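373aa long hypothetical citrate synthase (Sulfolobus tokodaii, PDB 1VGP) is a citrate synthase family protein, a mainly helical dimer whose precise role is not established. Local coordinates at residues F81-R86 with G137-E142; A129-L134 with P324-A329; N152-L157 with K168-T173. One frame throughout, in Å; residues are numbered along the deposited sequence.

Contact 1. Residues F81-R86 with G137-E142; sequences FLREVR and GLDIIE
R83, on the last turn of helix 76-84, meets D139 and I140 of the loop that follows helix 113-135, a surface contact in the largely helical citrate synthase fold. Its guanidinium is approached from two directions. At the edge, R83 NH1 donates to D139 OD1 at 3.3 Å, a salt bridge whose hydrogen bond is nearly straight. The oxygen lies close to the guanidinium plane, but the carboxylate is turned almost perpendicular to it, the two planes 81° apart. OD1 is met on its syn side, with the donor 30° out of the carboxylate plane, so the groups form one bond and not a flat two-pronged pair. Over one face comes the end of I140: its CD1 stands 3.5 Å from R83 NH2 and 3.7 Å from R83 CZ, displaced from the centre toward the rim, and the two side chains run roughly at right angles. I140 gets there with CG1 anti to its carbonyl carbon (chi1 -63°) and an extended chi2, which send CD1 out to the arginine while CG2 sits beside N130 of helix 113-135. L82, next to R83, packs on L134 of the same helix, and helix 76-84 ends just beyond R83, V85 being the first residue to leave helical angles. On the loop side, G137 takes the C-prime place of a Schellman motif that ends helix 113-135, with G137 N bonded to L134 O and L138 N bonded to R133 O.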
ATOM      1  N   PHE A  81      17.838   9.148   8.070  1.00 42.42           N
ATOM      2  CA  PHE A  81      16.417   9.228   8.359  1.00 41.08           C
ATOM      3  C   PHE A  81      16.132   8.779   9.786  1.00 39.42           C
ATOM      4  O   PHE A  81      15.411   9.451  10.525  1.00 36.07           O
ATOM      5  CB  PHE A  81      15.636   8.346   7.376  1.00 40.20           C
ATOM      6  CG  PHE A  81      14.222   8.067   7.801  1.00 39.49           C
ATOM      7  CD1 PHE A  81      13.303   9.108   7.956  1.00 37.92           C
ATOM      8  CD2 PHE A  81      13.803   6.758   8.040  1.00 38.71           C
ATOM      9  CE1 PHE A  81      11.990   8.850   8.340  1.00 35.81           C
ATOM     10  CE2 PHE A  81      12.497   6.492   8.421  1.00 37.70           C
ATOM     11  CZ  PHE A  81      11.584   7.541   8.574  1.00 38.36           C
ATOM     12  N   LEU A  82      16.698   7.636  10.163  1.00 39.44           N
ATOM     13  CA  LEU A  82      16.340   7.011  11.422  1.00 40.58           C
ATOM     14  C   LEU A  82      16.734   7.896  12.601  1.00 43.11           C
ATOM     15  O   LEU A  82      15.910   8.180  13.482  1.00 42.74           O
ATOM     16  CB  LEU A  82      16.999   5.636  11.542  1.00 38.33           C
ATOM     17  CG  LEU A  82      16.448   4.574  10.579  1.00 37.33           C
ATOM     18  CD1 LEU A  82      17.177   3.261  10.781  1.00 35.79           C
ATOM     19  CD2 LEU A  82      14.958   4.384  10.815  1.00 36.40           C
ATOM     20  N   ARG A  83      17.984   8.356  12.614  1.00 44.48           N
ATOM     21  CA  ARG A  83      18.451   9.141  13.749  1.00 46.87           C
ATOM     22  C   ARG A  83      17.959  10.584  13.722  1.00 46.72           C
ATOM     23  O   ARG A  83      17.957  11.262  14.749  1.00 52.56           O
ATOM     24  CB  ARG A  83      19.979   9.119  13.859  1.00 46.60           C
ATOM     25  CG  ARG A  83      20.738   8.906  12.577  1.00 46.05           C
ATOM     26  CD  ARG A  83      22.198   9.292  12.784  1.00 47.10           C
ATOM     27  NE  ARG A  83      23.135   8.189  12.581  1.00 46.69           N
ATOM     28  CZ  ARG A  83      23.785   7.565  13.563  1.00 48.65           C
ATOM     29  NH1 ARG A  83      23.498   7.823  14.836  1.00 49.48           N
ATOM     30  NH2 ARG A  83      24.737   6.685  13.274  1.00 47.85           N
ATOM     31  N   GLU A  84      17.528  11.044  12.554  1.00 44.56           N
ATOM     32  CA  GLU A  84      17.035  12.406  12.436  1.00 43.00           C
ATOM     33  C   GLU A  84      15.550  12.515  12.762  1.00 41.43           C
ATOM     34  O   GLU A  84      15.071  13.584  13.126  1.00 40.49           O
ATOM     35  CB  GLU A  84      17.299  12.942  11.029  1.00 43.31           C
ATOM     36  CG  GLU A  84      18.643  13.638  10.875  1.00 47.31           C
ATOM     37  CD  GLU A  84      18.626  14.728   9.816  1.00 51.23           C
ATOM     38  OE1 GLU A  84      17.717  15.600   9.871  1.00 51.36           O
ATOM     39  OE2 GLU A  84      19.513  14.721   8.929  1.00 49.99           O
ATOM     40  N   VAL A  85      14.835  11.401  12.646  1.00 40.36           N
ATOM     41  CA  VAL A  85      13.378  11.407  12.704  1.00 40.72           C
ATOM     42  C   VAL A  85      12.793  11.606  14.112  1.00 43.33           C
ATOM     43  O   VAL A  85      13.408  11.250  15.122  1.00 42.64           O
ATOM     44  CB  VAL A  85      12.804  10.093  12.095  1.00 39.39           C
ATOM     45  CG1 VAL A  85      13.033   8.914  13.048  1.00 37.32           C
ATOM     46  CG2 VAL A  85      11.330  10.266  11.779  1.00 35.11           C
ATOM     47  N   ARG A  86      11.602  12.195  14.163  1.00 46.22           N
ATOM     48  CA  ARG A  86      10.749  12.151  15.344  1.00 47.79           C
ATOM     49  C   ARG A  86      10.939  10.821  16.066  1.00 48.89           C
ATOM     50  O   ARG A  86      10.836   9.757  15.458  1.00 49.70           O
ATOM     51  CB  ARG A  86       9.293  12.309  14.909  1.00 51.33           C
ATOM     52  CG  ARG A  86       8.302  12.437  16.038  1.00 57.60           C
ATOM     53  CD  ARG A  86       6.903  12.616  15.479  1.00 61.17           C
ATOM     54  NE  ARG A  86       6.027  13.361  16.384  1.00 64.79           N
ATOM     55  CZ  ARG A  86       5.271  14.385  16.004  1.00 67.52           C
ATOM     56  NH1 ARG A  86       4.469  14.976  16.874  1.00 70.72           N
ATOM     57  NH2 ARG A  86       5.323  14.821  14.751  1.00 67.72           N
ATOM     58  N   GLY A 137      17.944   6.454  22.835  1.00 53.51           N
ATOM     59  CA  GLY A 137      19.078   7.340  23.027  1.00 53.54           C
ATOM     60  C   GLY A 137      20.431   6.654  22.933  1.00 54.02           C
ATOM     61  O   GLY A 137      21.463   7.258  23.216  1.00 54.53           O
ATOM     62  N   LEU A 138      20.431   5.385  22.543  1.00 54.98           N
ATOM     63  CA  LEU A 138      21.671   4.649  22.323  1.00 54.26           C
ATOM     64  C   LEU A 138      22.113   4.867  20.885  1.00 54.96           C
ATOM     65  O   LEU A 138      21.539   5.698  20.179  1.00 55.58           O
ATOM     66  CB  LEU A 138      21.448   3.160  22.585  1.00 53.47           C
ATOM     67  CG  LEU A 138      20.628   2.861  23.839  1.00 53.81           C
ATOM     68  CD1 LEU A 138      20.429   1.361  23.985  1.00 52.71           C
ATOM     69  CD2 LEU A 138      21.338   3.430  25.051  1.00 53.46           C
ATOM     70  N   ASP A 139      23.125   4.130  20.443  1.00 54.64           N
ATOM     71  CA  ASP A 139      23.600   4.306  19.080  1.00 56.27           C
ATOM     72  C   ASP A 139      23.404   3.081  18.206  1.00 54.93           C
ATOM     73  O   ASP A 139      23.408   1.947  18.686  1.00 52.88           O
ATOM     74  CB  ASP A 139      25.076   4.703  19.069  1.00 60.71           C
ATOM     75  CG  ASP A 139      25.381   5.753  18.012  1.00 65.91           C
ATOM     76  OD1 ASP A 139      24.879   5.621  16.862  1.00 65.93           O
ATOM     77  OD2 ASP A 139      26.122   6.714  18.327  1.00 69.14           O
ATOM     78  N   ILE A 140      23.225   3.326  16.914  1.00 54.22           N
ATOM     79  CA  ILE A 140      23.224   2.251  15.939  1.00 53.66           C
ATOM     80  C   ILE A 140      24.404   1.337  16.220  1.00 54.14           C
ATOM     81  O   ILE A 140      25.545   1.776  16.308  1.00 55.57           O
ATOM     82  CB  ILE A 140      23.338   2.795  14.505  1.00 53.81           C
ATOM     83  CG1 ILE A 140      22.113   3.653  14.203  1.00 55.73           C
ATOM     84  CG2 ILE A 140      23.444   1.645  13.504  1.00 52.89           C
ATOM     85  CD1 ILE A 140      22.179   4.346  12.866  1.00 59.11           C
ATOM     86  N   ILE A 141      24.105   0.062  16.379  1.00 52.94           N
ATOM     87  CA  ILE A 141      25.123  -0.951  16.453  1.00 53.20           C
ATOM     88  C   ILE A 141      24.902  -1.830  15.230  1.00 53.02           C
ATOM     89  O   ILE A 141      23.809  -2.357  15.040  1.00 53.35           O
ATOM     90  CB  ILE A 141      24.977  -1.739  17.788  1.00 54.32           C
ATOM     91  CG1 ILE A 141      25.792  -3.033  17.745  1.00 54.24           C
ATOM     92  CG2 ILE A 141      23.509  -1.976  18.080  1.00 58.13           C
ATOM     93  CD1 ILE A 141      25.056  -4.212  17.173  1.00 54.41           C
ATOM     94  N   GLU A 142      25.927  -1.953  14.387  1.00 53.32           N
ATOM     95  CA  GLU A 142      25.766  -2.473  13.027  1.00 53.20           C
ATOM     96  C   GLU A 142      25.563  -3.984  12.949  1.00 51.33           C
ATOM     97  O   GLU A 142      25.918  -4.722  13.867  1.00 51.89           O
ATOM     98  CB  GLU A 142      26.992  -2.112  12.179  1.00 55.10           C
ATOM     99  CG  GLU A 142      27.120  -0.636  11.893  1.00 61.86           C
ATOM    100  CD  GLU A 142      28.447  -0.288  11.247  1.00 67.04           C
ATOM    101  OE1 GLU A 142      29.037  -1.167  10.579  1.00 69.83           O
ATOM    102  OE2 GLU A 142      28.898   0.870  11.410  1.00 68.84           O
TER

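Contact 2. Residues A129-L134 with P324-A329; sequences ANYARL and PDFFPA
F326 drives the far end of its ring against A132 and Y131, joining helix 113-135 to segment 324-329, on helix 327-346, in the interior of the mainly helical citrate synthase fold. CZ is the leading atom. F326 CZ lies 3.4 Å from A132 CA, and 3.6 Å separates it from Y131 CD2. The neighbouring ring atom, F326 CE1, lies against the methyl group, 3.7 Å from A132 CB. The two aromatic rings meet rim to rim, neither over the other's face, with centroids 6.0 Å apart and planes inclined by 39°. Y131 holds CG anti to its backbone N (chi1 -173°), which brings CD2 of the ring to the end of F326, the two side chains at about a right angle. Further out, Y131 also packs on I94, F326 on P91, both of helix 91-105, while L157 of helix 149-158 lies against A132. Y131 OH is hydrogen-bonded to R86 O, and D325, beside F326, forms a salt bridge with R135. F327 meets Y220 edge-to-face. Within the 324-329 segment, P324 CA stands 3.3 Å above the plane of the F327 ring, over its centre.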
ATOM      1  N   ALA A 129      15.856  -2.848  14.792  1.00 35.71           N
ATOM      2  CA  ALA A 129      16.787  -2.746  15.915  1.00 35.94           C
ATOM      3  C   ALA A 129      17.406  -1.344  16.011  1.00 36.95           C
ATOM      4  O   ALA A 129      17.516  -0.779  17.105  1.00 36.41           O
ATOM      5  CB  ALA A 129      17.890  -3.801  15.786  1.00 33.88           C
ATOM      6  N   ASN A 130      17.799  -0.786  14.864  1.00 37.18           N
ATOM      7  CA  ASN A 130      18.436   0.527  14.820  1.00 36.42           C
ATOM      8  C   ASN A 130      17.520   1.601  15.379  1.00 36.01           C
ATOM      9  O   ASN A 130      17.959   2.498  16.097  1.00 36.56           O
ATOM     10  CB  ASN A 130      18.814   0.887  13.385  1.00 38.22           C
ATOM     11  CG  ASN A 130      20.153   0.302  12.970  1.00 41.61           C
ATOM     12  OD1 ASN A 130      20.672   0.610  11.892  1.00 43.40           O
ATOM     13  ND2 ASN A 130      20.721  -0.550  13.826  1.00 41.15           N
ATOM     14  N   TYR A 131      16.238   1.515  15.056  1.00 36.50           N
ATOM     15  CA  TYR A 131      15.312   2.524  15.535  1.00 37.17           C
ATOM     16  C   TYR A 131      15.106   2.408  17.038  1.00 37.98           C
ATOM     17  O   TYR A 131      14.979   3.421  17.731  1.00 35.13           O
ATOM     18  CB  TYR A 131      13.959   2.408  14.831  1.00 33.41           C
ATOM     19  CG  TYR A 131      13.039   3.552  15.190  1.00 31.42           C
ATOM     20  CD1 TYR A 131      13.438   4.877  15.003  1.00 30.29           C
ATOM     21  CD2 TYR A 131      11.786   3.315  15.752  1.00 29.58           C
ATOM     22  CE1 TYR A 131      12.611   5.937  15.372  1.00 28.40           C
ATOM     23  CE2 TYR A 131      10.949   4.363  16.125  1.00 26.84           C
ATOM     24  CZ  TYR A 131      11.368   5.668  15.932  1.00 27.30           C
ATOM     25  OH  TYR A 131      10.535   6.707  16.289  1.00 28.35           O
ATOM     26  N   ALA A 132      15.072   1.172  17.531  1.00 39.25           N
ATOM     27  CA  ALA A 132      14.847   0.910  18.943  1.00 40.20           C
ATOM     28  C   ALA A 132      15.973   1.492  19.806  1.00 42.20           C
ATOM     29  O   ALA A 132      15.717   2.051  20.880  1.00 43.26           O
ATOM     30  CB  ALA A 132      14.725  -0.591  19.178  1.00 38.11           C
ATOM     31  N   ARG A 133      17.213   1.366  19.333  1.00 41.28           N
ATOM     32  CA  ARG A 133      18.361   1.942  20.025  1.00 42.10           C
ATOM     33  C   ARG A 133      18.306   3.460  19.977  1.00 41.15           C
ATOM     34  O   ARG A 133      18.324   4.132  21.007  1.00 35.63           O
ATOM     35  CB  ARG A 133      19.659   1.469  19.372  1.00 46.24           C
ATOM     36  CG  ARG A 133      19.745  -0.031  19.149  1.00 50.79           C
ATOM     37  CD  ARG A 133      20.426  -0.718  20.317  1.00 52.26           C
ATOM     38  NE  ARG A 133      21.677  -0.062  20.668  1.00 55.10           N
ATOM     39  CZ  ARG A 133      22.494  -0.478  21.628  1.00 54.92           C
ATOM     40  NH1 ARG A 133      22.237  -1.604  22.283  1.00 55.33           N
ATOM     41  NH2 ARG A 133      23.565   0.239  21.941  1.00 55.44           N
ATOM     42  N   LEU A 134      18.245   3.994  18.763  1.00 43.06           N
ATOM     43  CA  LEU A 134      18.142   5.435  18.555  1.00 45.40           C
ATOM     44  C   LEU A 134      17.026   6.040  19.401  1.00 46.65           C
ATOM     45  O   LEU A 134      17.173   7.116  19.967  1.00 47.04           O
ATOM     46  CB  LEU A 134      17.877   5.719  17.077  1.00 45.20           C
ATOM     47  CG  LEU A 134      19.072   6.067  16.190  1.00 47.30           C
ATOM     48  CD1 LEU A 134      20.356   5.511  16.775  1.00 48.43           C
ATOM     49  CD2 LEU A 134      18.826   5.511  14.794  1.00 47.60           C
ATOM     50  N   PRO A 324       6.602  -2.967  23.689  1.00 41.24           N
ATOM     51  CA  PRO A 324       5.327  -3.381  23.100  1.00 39.67           C
ATOM     52  C   PRO A 324       4.944  -2.771  21.764  1.00 39.46           C
ATOM     53  O   PRO A 324       4.237  -3.406  20.987  1.00 41.88           O
ATOM     54  CB  PRO A 324       4.296  -3.067  24.188  1.00 37.92           C
ATOM     55  CG  PRO A 324       5.049  -2.295  25.241  1.00 39.20           C
ATOM     56  CD  PRO A 324       6.469  -2.708  25.128  1.00 39.25           C
ATOM     57  N   ASP A 325       5.385  -1.557  21.465  1.00 40.66           N
ATOM     58  CA  ASP A 325       4.961  -0.970  20.197  1.00 43.07           C
ATOM     59  C   ASP A 325       5.907  -1.339  19.066  1.00 40.81           C
ATOM     60  O   ASP A 325       5.738  -0.915  17.922  1.00 41.46           O
ATOM     61  CB  ASP A 325       4.808   0.554  20.309  1.00 45.28           C
ATOM     62  CG  ASP A 325       6.034   1.225  20.862  1.00 49.29           C
ATOM     63  OD1 ASP A 325       5.913   2.392  21.297  1.00 49.50           O
ATOM     64  OD2 ASP A 325       7.114   0.588  20.860  1.00 52.02           O
ATOM     65  N   PHE A 326       6.894  -2.164  19.393  1.00 38.41           N
ATOM     66  CA  PHE A 326       7.769  -2.752  18.386  1.00 35.12           C
ATOM     67  C   PHE A 326       7.298  -4.139  17.975  1.00 31.67           C
ATOM     68  O   PHE A 326       7.781  -4.695  16.995  1.00 29.99           O
ATOM     69  CB  PHE A 326       9.193  -2.836  18.928  1.00 34.21           C
ATOM     70  CG  PHE A 326      10.012  -1.616  18.653  1.00 35.26           C
ATOM     71  CD1 PHE A 326      10.795  -1.538  17.512  1.00 35.30           C
ATOM     72  CD2 PHE A 326       9.992  -0.533  19.531  1.00 35.73           C
ATOM     73  CE1 PHE A 326      11.551  -0.400  17.244  1.00 38.20           C
ATOM     74  CE2 PHE A 326      10.745   0.610  19.270  1.00 36.66           C
ATOM     75  CZ  PHE A 326      11.527   0.678  18.124  1.00 36.61           C
ATOM     76  N   PHE A 327       6.359  -4.697  18.732  1.00 31.37           N
ATOM     77  CA  PHE A 327       5.914  -6.069  18.495  1.00 34.04           C
ATOM     78  C   PHE A 327       5.423  -6.280  17.055  1.00 32.97           C
ATOM     79  O   PHE A 327       5.870  -7.201  16.372  1.00 30.49           O
ATOM     80  CB  PHE A 327       4.807  -6.456  19.491  1.00 34.01           C
ATOM     81  CG  PHE A 327       5.268  -6.537  20.929  1.00 37.15           C
ATOM     82  CD1 PHE A 327       4.352  -6.776  21.949  1.00 35.89           C
ATOM     83  CD2 PHE A 327       6.612  -6.374  21.268  1.00 38.90           C
ATOM     84  CE1 PHE A 327       4.768  -6.853  23.277  1.00 35.47           C
ATOM     85  CE2 PHE A 327       7.031  -6.451  22.599  1.00 38.12           C
ATOM     86  CZ  PHE A 327       6.105  -6.690  23.601  1.00 36.06           C
ATOM     87  N   PRO A 328       4.501  -5.421  16.576  1.00 32.33           N
ATOM     88  CA  PRO A 328       4.031  -5.545  15.189  1.00 31.62           C
ATOM     89  C   PRO A 328       5.147  -5.508  14.154  1.00 30.80           C
ATOM     90  O   PRO A 328       5.108  -6.234  13.156  1.00 29.18           O
ATOM     91  CB  PRO A 328       3.063  -4.367  15.023  1.00 31.68           C
ATOM     92  CG  PRO A 328       3.377  -3.442  16.151  1.00 32.07           C
ATOM     93  CD  PRO A 328       3.802  -4.330  17.281  1.00 32.24           C
ATOM     94  N   ALA A 329       6.143  -4.657  14.389  1.00 29.67           N
ATOM     95  CA  ALA A 329       7.267  -4.520  13.461  1.00 27.55           C
ATOM     96  C   ALA A 329       8.179  -5.758  13.419  1.00 27.79           C
ATOM     97  O   ALA A 329       8.715  -6.090  12.360  1.00 25.09           O
ATOM     98  CB  ALA A 329       8.072  -3.280  13.820  1.00 27.78           C
TER

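Contact 3. Residues N152-L157 with K168-T173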
ATOM      1  N   ASN A 152      21.572 -12.274  15.127  1.00 35.41           N
ATOM      2  CA  ASN A 152      22.000 -10.921  14.777  1.00 35.11           C
ATOM      3  C   ASN A 152      20.925  -9.891  15.113  1.00 35.30           C
ATOM      4  O   ASN A 152      21.234  -8.764  15.506  1.00 33.57           O
ATOM      5  CB  ASN A 152      22.344 -10.842  13.289  1.00 34.36           C
ATOM      6  CG  ASN A 152      22.766  -9.441  12.864  1.00 37.04           C
ATOM      7  OD1 ASN A 152      23.812  -8.944  13.283  1.00 34.86           O
ATOM      8  ND2 ASN A 152      21.952  -8.797  12.038  1.00 38.69           N
ATOM      9  N   PHE A 153      19.663 -10.282  14.959  1.00 35.80           N
ATOM     10  CA  PHE A 153      18.562  -9.409  15.343  1.00 36.36           C
ATOM     11  C   PHE A 153      18.724  -8.994  16.796  1.00 34.82           C
ATOM     12  O   PHE A 153      18.738  -7.809  17.107  1.00 35.99           O
ATOM     13  CB  PHE A 153      17.209 -10.116  15.147  1.00 36.37           C
ATOM     14  CG  PHE A 153      16.050  -9.175  14.903  1.00 38.24           C
ATOM     15  CD1 PHE A 153      16.036  -7.899  15.451  1.00 37.99           C
ATOM     16  CD2 PHE A 153      14.961  -9.580  14.140  1.00 36.71           C
ATOM     17  CE1 PHE A 153      14.953  -7.042  15.241  1.00 38.86           C
ATOM     18  CE2 PHE A 153      13.877  -8.724  13.930  1.00 36.17           C
ATOM     19  CZ  PHE A 153      13.871  -7.461  14.478  1.00 36.24           C
ATOM     20  N   LEU A 154      18.859  -9.967  17.687  1.00 35.42           N
ATOM     21  CA  LEU A 154      18.981  -9.669  19.110  1.00 36.72           C
ATOM     22  C   LEU A 154      20.301  -8.958  19.407  1.00 37.75           C
ATOM     23  O   LEU A 154      20.368  -8.069  20.268  1.00 35.10           O
ATOM     24  CB  LEU A 154      18.889 -10.960  19.924  1.00 37.36           C
ATOM     25  CG  LEU A 154      17.557 -11.704  19.843  1.00 39.06           C
ATOM     26  CD1 LEU A 154      17.517 -12.788  20.918  1.00 38.60           C
ATOM     27  CD2 LEU A 154      16.403 -10.721  20.015  1.00 36.04           C
ATOM     28  N   TYR A 155      21.344  -9.353  18.684  1.00 38.06           N
ATOM     29  CA  TYR A 155      22.627  -8.675  18.772  1.00 38.32           C
ATOM     30  C   TYR A 155      22.491  -7.168  18.568  1.00 38.44           C
ATOM     31  O   TYR A 155      22.951  -6.379  19.405  1.00 37.53           O
ATOM     32  CB  TYR A 155      23.602  -9.240  17.736  1.00 40.40           C
ATOM     33  CG  TYR A 155      24.852  -8.398  17.581  1.00 42.74           C
ATOM     34  CD1 TYR A 155      25.626  -8.049  18.692  1.00 43.09           C
ATOM     35  CD2 TYR A 155      25.246  -7.927  16.329  1.00 41.62           C
ATOM     36  CE1 TYR A 155      26.758  -7.251  18.557  1.00 43.97           C
ATOM     37  CE2 TYR A 155      26.376  -7.129  16.182  1.00 42.32           C
ATOM     38  CZ  TYR A 155      27.128  -6.794  17.296  1.00 44.05           C
ATOM     39  OH  TYR A 155      28.242  -6.004  17.149  1.00 43.98           O
ATOM     40  N   MET A 156      21.873  -6.773  17.454  1.00 37.50           N
ATOM     41  CA  MET A 156      21.759  -5.359  17.108  1.00 37.03           C
ATOM     42  C   MET A 156      20.835  -4.631  18.072  1.00 36.46           C
ATOM     43  O   MET A 156      20.803  -3.410  18.101  1.00 35.28           O
ATOM     44  CB  MET A 156      21.236  -5.186  15.681  1.00 37.96           C
ATOM     45  CG  MET A 156      22.090  -5.819  14.605  1.00 40.41           C
ATOM     46  SD  MET A 156      21.485  -5.397  12.953  1.00 46.90           S
ATOM     47  CE  MET A 156      20.074  -6.489  12.793  1.00 47.04           C
ATOM     48  N   LEU A 157      20.077  -5.384  18.857  1.00 38.25           N
ATOM     49  CA  LEU A 157      19.181  -4.780  19.832  1.00 40.61           C
ATOM     50  C   LEU A 157      19.930  -4.563  21.132  1.00 43.23           C
ATOM     51  O   LEU A 157      19.900  -3.467  21.702  1.00 41.78           O
ATOM     52  CB  LEU A 157      17.954  -5.681  20.065  1.00 40.88           C
ATOM     53  CG  LEU A 157      16.633  -5.018  20.449  1.00 40.70           C
ATOM     54  CD1 LEU A 157      16.662  -4.663  21.913  1.00 46.25           C
ATOM     55  CD2 LEU A 157      16.403  -3.765  19.619  1.00 40.94           C
ATOM     56  N   LYS A 168      17.384 -18.851  20.030  1.00 30.66           N
ATOM     57  CA  LYS A 168      16.562 -19.977  19.599  1.00 29.87           C
ATOM     58  C   LYS A 168      15.115 -19.521  19.565  1.00 29.87           C
ATOM     59  O   LYS A 168      14.411 -19.683  18.559  1.00 25.57           O
ATOM     60  CB  LYS A 168      16.684 -21.137  20.584  1.00 27.20           C
ATOM     61  CG  LYS A 168      16.621 -22.502  19.945  1.00 28.14           C
ATOM     62  CD  LYS A 168      15.415 -22.682  19.039  1.00 29.76           C
ATOM     63  CE  LYS A 168      15.278 -24.154  18.617  1.00 32.25           C
ATOM     64  NZ  LYS A 168      14.935 -24.360  17.181  1.00 30.42           N
ATOM     65  N   ALA A 169      14.700 -18.949  20.695  1.00 30.48           N
ATOM     66  CA  ALA A 169      13.357 -18.441  20.899  1.00 30.90           C
ATOM     67  C   ALA A 169      13.025 -17.396  19.849  1.00 32.52           C
ATOM     68  O   ALA A 169      11.936 -17.403  19.273  1.00 33.99           O
ATOM     69  CB  ALA A 169      13.234 -17.843  22.295  1.00 28.82           C
ATOM     70  N   MET A 170      13.964 -16.496  19.593  1.00 32.31           N
ATOM     71  CA  MET A 170      13.744 -15.485  18.574  1.00 32.55           C
ATOM     72  C   MET A 170      13.523 -16.182  17.237  1.00 31.53           C
ATOM     73  O   MET A 170      12.601 -15.847  16.489  1.00 31.54           O
ATOM     74  CB  MET A 170      14.948 -14.545  18.489  1.00 32.91           C
ATOM     75  CG  MET A 170      14.775 -13.410  17.487  1.00 35.82           C
ATOM     76  SD  MET A 170      13.439 -12.271  17.927  1.00 34.51           S
ATOM     77  CE  MET A 170      13.193 -11.473  16.392  1.00 39.98           C
ATOM     78  N   ASP A 171      14.373 -17.162  16.954  1.00 30.76           N
ATOM     79  CA  ASP A 171      14.364 -17.834  15.671  1.00 29.85           C
ATOM     80  C   ASP A 171      13.041 -18.577  15.461  1.00 31.24           C
ATOM     81  O   ASP A 171      12.399 -18.471  14.405  1.00 28.72           O
ATOM     82  CB  ASP A 171      15.535 -18.822  15.591  1.00 27.63           C
ATOM     83  CG  ASP A 171      15.803 -19.294  14.172  1.00 28.48           C
ATOM     84  OD1 ASP A 171      16.095 -18.439  13.324  1.00 30.49           O
ATOM     85  OD2 ASP A 171      15.714 -20.505  13.898  1.00 35.14           O
ATOM     86  N   VAL A 172      12.627 -19.329  16.474  1.00 30.95           N
ATOM     87  CA  VAL A 172      11.404 -20.082  16.342  1.00 31.58           C
ATOM     88  C   VAL A 172      10.234 -19.101  16.284  1.00 30.55           C
ATOM     89  O   VAL A 172       9.277 -19.323  15.548  1.00 32.76           O
ATOM     90  CB  VAL A 172      11.239 -21.089  17.505  1.00 29.90           C
ATOM     91  CG1 VAL A 172      11.493 -20.407  18.808  1.00 34.96           C
ATOM     92  CG2 VAL A 172       9.848 -21.684  17.497  1.00 30.63           C
ATOM     93  N   THR A 173      10.323 -18.000  17.023  1.00 29.96           N
ATOM     94  CA  THR A 173       9.245 -17.015  17.028  1.00 29.70           C
ATOM     95  C   THR A 173       9.038 -16.415  15.644  1.00 30.33           C
ATOM     96  O   THR A 173       7.898 -16.243  15.180  1.00 29.39           O
ATOM     97  CB  THR A 173       9.513 -15.857  18.009  1.00 30.00           C
ATOM     98  OG1 THR A 173       9.598 -16.352  19.347  1.00 29.35           O
ATOM     99  CG2 THR A 173       8.384 -14.836  17.933  1.00 30.42           C
TER
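M170 of helix 164-175 reaches across to L154 and F153 of helix 149-158, and every atom of its side chain beyond CA has a partner there. M170 CB comes first, 3.9 Å from L154 CD1. M170 CG follows, 4.0 Å from L154 CG, carried toward the other helix by a first torsion near 180° (chi1 -177°) that swings it beside the carbonyl carbon. At chi2 (64°) the chain bends, and M170 SD comes to 3.9 Å from L154 CD2. The methyl M170 CE ends the chain at 3.4 Å from F153 CD2, with F153 CE2 also close by at 3.8 Å. Helices 149-158 and 164-175 follow one another in the helical core of the citrate synthase fold, joined by a short connection, and the sulfur is part of a Met-aromatic contact: M170 SD comes to the F153 ring in an oblique approach. F153 also packs on P125 and V128 of helix 113-135. One turn after A169, T173 OG1 donates to A169 O at 2.6 Å from above the carbonyl plane, while T173 N reaches the same oxygen from the opposite face; T173 itself packs on L267, V316 and F317.

How the contacts relate
Helix 113-135 is the common element: its segment 129-134 takes part in contact 2, and it borders both others. Contacts 1 and 2 have centres about 11 Å apart and touch through R86 O and Y131 OH, 3.2 Å apart, probably hydrogen-bonded. Contacts 2 and 3, centres about 13 Å apart, meet where R133 NH1 lies 3.0 Å from L157 O, a probable hydrogen bond. Contacts 1 and 3 are about 20 Å apart by centre, yet I141 CD1 reaches Y155 CZ at 3.3 Å. Contact 1 lies at the surface, while contacts 2 and 3 are buried; the second subunit packs near contact 1, against residues such as F81 and E84.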